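Local coordinates for mandelate racemase/muconate lactonizing enzyme family protein (Sulfitobacter sp. NAS-14.1, PDB 3T4W) that probably acts as a lyase or racemase on a carboxylate substrate, as a member of the enolase superfamily, at residues A[314-319]-A[344-349]. Sequence-based numbering, arbitrary orientation.
Sequences EAKKIA and IHLAAS
K316 and L346 run past each other in opposite directions between helices 312-323 and 337-349, neighbouring outer helices of the enolase-type barrel domain, whose short segments cross at -35°. From CB, the lysine chain sets off with CG anti to the carbonyl carbon (chi1 -80°), and bends at chi2 and chi3 then fold it round to S349. CG and CD both pack against L346 CD1, K316 CD at 3.5 Å from it. CD also lies beside S349 OG, K316 CE passes S349 OG at 3.8 Å, and K316 NZ donates a hydrogen bond to S349 OG at 3.1 Å. S349 OG in turn donates to L346 O at 3.0 Å, a carbonyl that also accepts from S349 N. Serine suits this spot, since one small hydroxyl both accepts an N-H from the ammonium and passes a bond back to its own helix. L346 CD2 meets A315 CB at 3.6 Å, where alanine's small side chain lets the leucine in close; L306 packs on both. NZ also bonds to I139 O, while W313 of the second subunit packs on the lysine. A methionine in place of K316 would probably leave S349 OG and I139 O without their ammonium donor. The contact thus joins an apolar seam to a buried charge solvated by protein oxygens.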
ATOM      1  N   GLU A 314     -15.707 -24.293 -14.314  1.00 13.84           N
ATOM      2  CA  GLU A 314     -15.422 -23.171 -13.434  1.00 13.34           C
ATOM      3  C   GLU A 314     -14.221 -23.491 -12.555  1.00 12.21           C
ATOM      4  O   GLU A 314     -13.317 -22.673 -12.405  1.00 12.12           O
ATOM      5  CB  GLU A 314     -16.642 -22.841 -12.567  1.00 15.38           C
ATOM      6  CG  GLU A 314     -16.465 -21.615 -11.661  1.00 14.26           C
ATOM      7  CD  GLU A 314     -16.489 -20.309 -12.439  1.00 15.56           C
ATOM      8  OE1 GLU A 314     -16.393 -20.354 -13.683  1.00 22.08           O
ATOM      9  OE2 GLU A 314     -16.613 -19.238 -11.817  1.00 13.49           O
ATOM     10  N   ALA A 315     -14.220 -24.688 -11.977  1.00 13.78           N
ATOM     11  CA  ALA A 315     -13.140 -25.112 -11.093  1.00 11.55           C
ATOM     12  C   ALA A 315     -11.807 -25.224 -11.838  1.00 11.77           C
ATOM     13  O   ALA A 315     -10.744 -25.058 -11.248  1.00 11.89           O
ATOM     14  CB  ALA A 315     -13.498 -26.426 -10.407  1.00 10.95           C
ATOM     15  N   LYS A 316     -11.860 -25.496 -13.136  1.00 11.04           N
ATOM     16  CA  LYS A 316     -10.644 -25.501 -13.941  1.00 13.54           C
ATOM     17  C   LYS A 316     -10.070 -24.094 -14.075  1.00 13.21           C
ATOM     18  O   LYS A 316      -8.852 -23.914 -14.138  1.00 11.69           O
ATOM     19  CB  LYS A 316     -10.914 -26.085 -15.324  1.00 14.41           C
ATOM     20  CG  LYS A 316     -10.942 -27.598 -15.347  1.00 17.27           C
ATOM     21  CD  LYS A 316      -9.535 -28.171 -15.248  1.00 15.70           C
ATOM     22  CE  LYS A 316      -8.662 -27.706 -16.404  1.00 14.41           C
ATOM     23  NZ  LYS A 316      -7.379 -28.454 -16.428  1.00 13.55           N
ATOM     24  N   LYS A 317     -10.956 -23.101 -14.124  1.00 12.51           N
ATOM     25  CA  LYS A 317     -10.532 -21.711 -14.235  1.00 12.35           C
ATOM     26  C   LYS A 317      -9.921 -21.248 -12.925  1.00 13.53           C
ATOM     27  O   LYS A 317      -8.959 -20.484 -12.917  1.00 13.64           O
ATOM     28  CB  LYS A 317     -11.697 -20.805 -14.631  1.00 11.00           C
ATOM     29  CG  LYS A 317     -12.270 -21.101 -16.011  1.00 14.32           C
ATOM     30  CD  LYS A 317     -13.279 -20.040 -16.428  1.00 16.88           C
ATOM     31  CE  LYS A 317     -13.851 -20.317 -17.817  1.00 20.72           C
ATOM     32  NZ  LYS A 317     -14.796 -19.237 -18.262  1.00 18.11           N
ATOM     33  N   ILE A 318     -10.477 -21.719 -11.814  1.00 11.43           N
ATOM     34  CA  ILE A 318      -9.947 -21.357 -10.510  1.00 12.38           C
ATOM     35  C   ILE A 318      -8.587 -22.013 -10.312  1.00 13.00           C
ATOM     36  O   ILE A 318      -7.647 -21.378  -9.838  1.00 12.69           O
ATOM     37  CB  ILE A 318     -10.912 -21.748  -9.361  1.00 12.65           C
ATOM     38  CG1 ILE A 318     -12.158 -20.858  -9.388  1.00 10.81           C
ATOM     39  CG2 ILE A 318     -10.217 -21.642  -8.009  1.00  9.67           C
ATOM     40  CD1 ILE A 318     -13.375 -21.507  -8.799  1.00  9.76           C
ATOM     41  N   ALA A 319      -8.478 -23.285 -10.677  1.00 12.19           N
ATOM     42  CA  ALA A 319      -7.196 -23.975 -10.570  1.00 12.69           C
ATOM     43  C   ALA A 319      -6.117 -23.238 -11.373  1.00 15.09           C
ATOM     44  O   ALA A 319      -4.975 -23.103 -10.924  1.00 15.46           O
ATOM     45  CB  ALA A 319      -7.318 -25.400 -11.032  1.00 13.35           C
ATOM     46  N   ILE A 344     -12.202 -35.836  -8.873  1.00 15.84           N
ATOM     47  CA  ILE A 344     -11.076 -36.629  -9.321  1.00 14.38           C
ATOM     48  C   ILE A 344     -10.717 -36.373 -10.785  1.00 13.58           C
ATOM     49  O   ILE A 344      -9.542 -36.408 -11.159  1.00 15.18           O
ATOM     50  CB  ILE A 344     -11.324 -38.117  -9.010  1.00 16.29           C
ATOM     51  CG1 ILE A 344     -11.182 -38.318  -7.500  1.00 14.85           C
ATOM     52  CG2 ILE A 344     -10.363 -39.019  -9.773  1.00 12.89           C
ATOM     53  CD1 ILE A 344     -11.021 -39.713  -7.092  1.00 18.59           C
ATOM     54  N   HIS A 345     -11.718 -36.083 -11.605  1.00 13.24           N
ATOM     55  CA  HIS A 345     -11.456 -35.702 -12.990  1.00 13.48           C
ATOM     56  C   HIS A 345     -10.851 -34.300 -13.078  1.00 13.72           C
ATOM     57  O   HIS A 345     -10.085 -34.003 -13.995  1.00 14.97           O
ATOM     58  CB  HIS A 345     -12.717 -35.828 -13.849  1.00 12.87           C
ATOM     59  CG  HIS A 345     -13.001 -37.232 -14.283  1.00 13.98           C
ATOM     60  ND1 HIS A 345     -12.426 -37.794 -15.403  1.00 13.22           N
ATOM     61  CD2 HIS A 345     -13.773 -38.199 -13.729  1.00 13.44           C
ATOM     62  CE1 HIS A 345     -12.839 -39.043 -15.528  1.00 16.39           C
ATOM     63  NE2 HIS A 345     -13.661 -39.313 -14.526  1.00 16.18           N
ATOM     64  N   LEU A 346     -11.193 -33.439 -12.125  1.00 11.06           N
ATOM     65  CA  LEU A 346     -10.493 -32.169 -11.994  1.00 14.92           C
ATOM     66  C   LEU A 346      -9.051 -32.451 -11.569  1.00 14.55           C
ATOM     67  O   LEU A 346      -8.102 -32.036 -12.231  1.00 13.85           O
ATOM     68  CB  LEU A 346     -11.185 -31.263 -10.971  1.00 13.64           C
ATOM     69  CG  LEU A 346     -10.545 -29.894 -10.712  1.00 13.90           C
ATOM     70  CD1 LEU A 346     -10.511 -29.046 -11.982  1.00 11.70           C
ATOM     71  CD2 LEU A 346     -11.275 -29.148  -9.597  1.00 13.92           C
ATOM     72  N   ALA A 347      -8.905 -33.181 -10.468  1.00 12.27           N
ATOM     73  CA  ALA A 347      -7.594 -33.511  -9.923  1.00 13.74           C
ATOM     74  C   ALA A 347      -6.631 -34.058 -10.978  1.00 15.76           C
ATOM     75  O   ALA A 347      -5.498 -33.595 -11.087  1.00 14.49           O
ATOM     76  CB  ALA A 347      -7.731 -34.493  -8.766  1.00 11.70           C
ATOM     77  N   ALA A 348      -7.080 -35.045 -11.747  1.00 14.87           N
ATOM     78  CA  ALA A 348      -6.207 -35.705 -12.709  1.00 13.93           C
ATOM     79  C   ALA A 348      -5.732 -34.752 -13.794  1.00 14.14           C
ATOM     80  O   ALA A 348      -4.727 -35.012 -14.458  1.00 12.98           O
ATOM     81  CB  ALA A 348      -6.910 -36.905 -13.335  1.00 12.95           C
ATOM     82  N   SER A 349      -6.457 -33.650 -13.974  1.00 12.55           N
ATOM     83  CA  SER A 349      -6.191 -32.738 -15.079  1.00 13.66           C
ATOM     84  C   SER A 349      -5.349 -31.503 -14.716  1.00 15.18           C
ATOM     85  O   SER A 349      -4.932 -30.756 -15.605  1.00 15.19           O
ATOM     86  CB  SER A 349      -7.505 -32.285 -15.727  1.00 13.39           C
ATOM     87  OG  SER A 349      -8.044 -31.158 -15.053  1.00 14.18           O
TER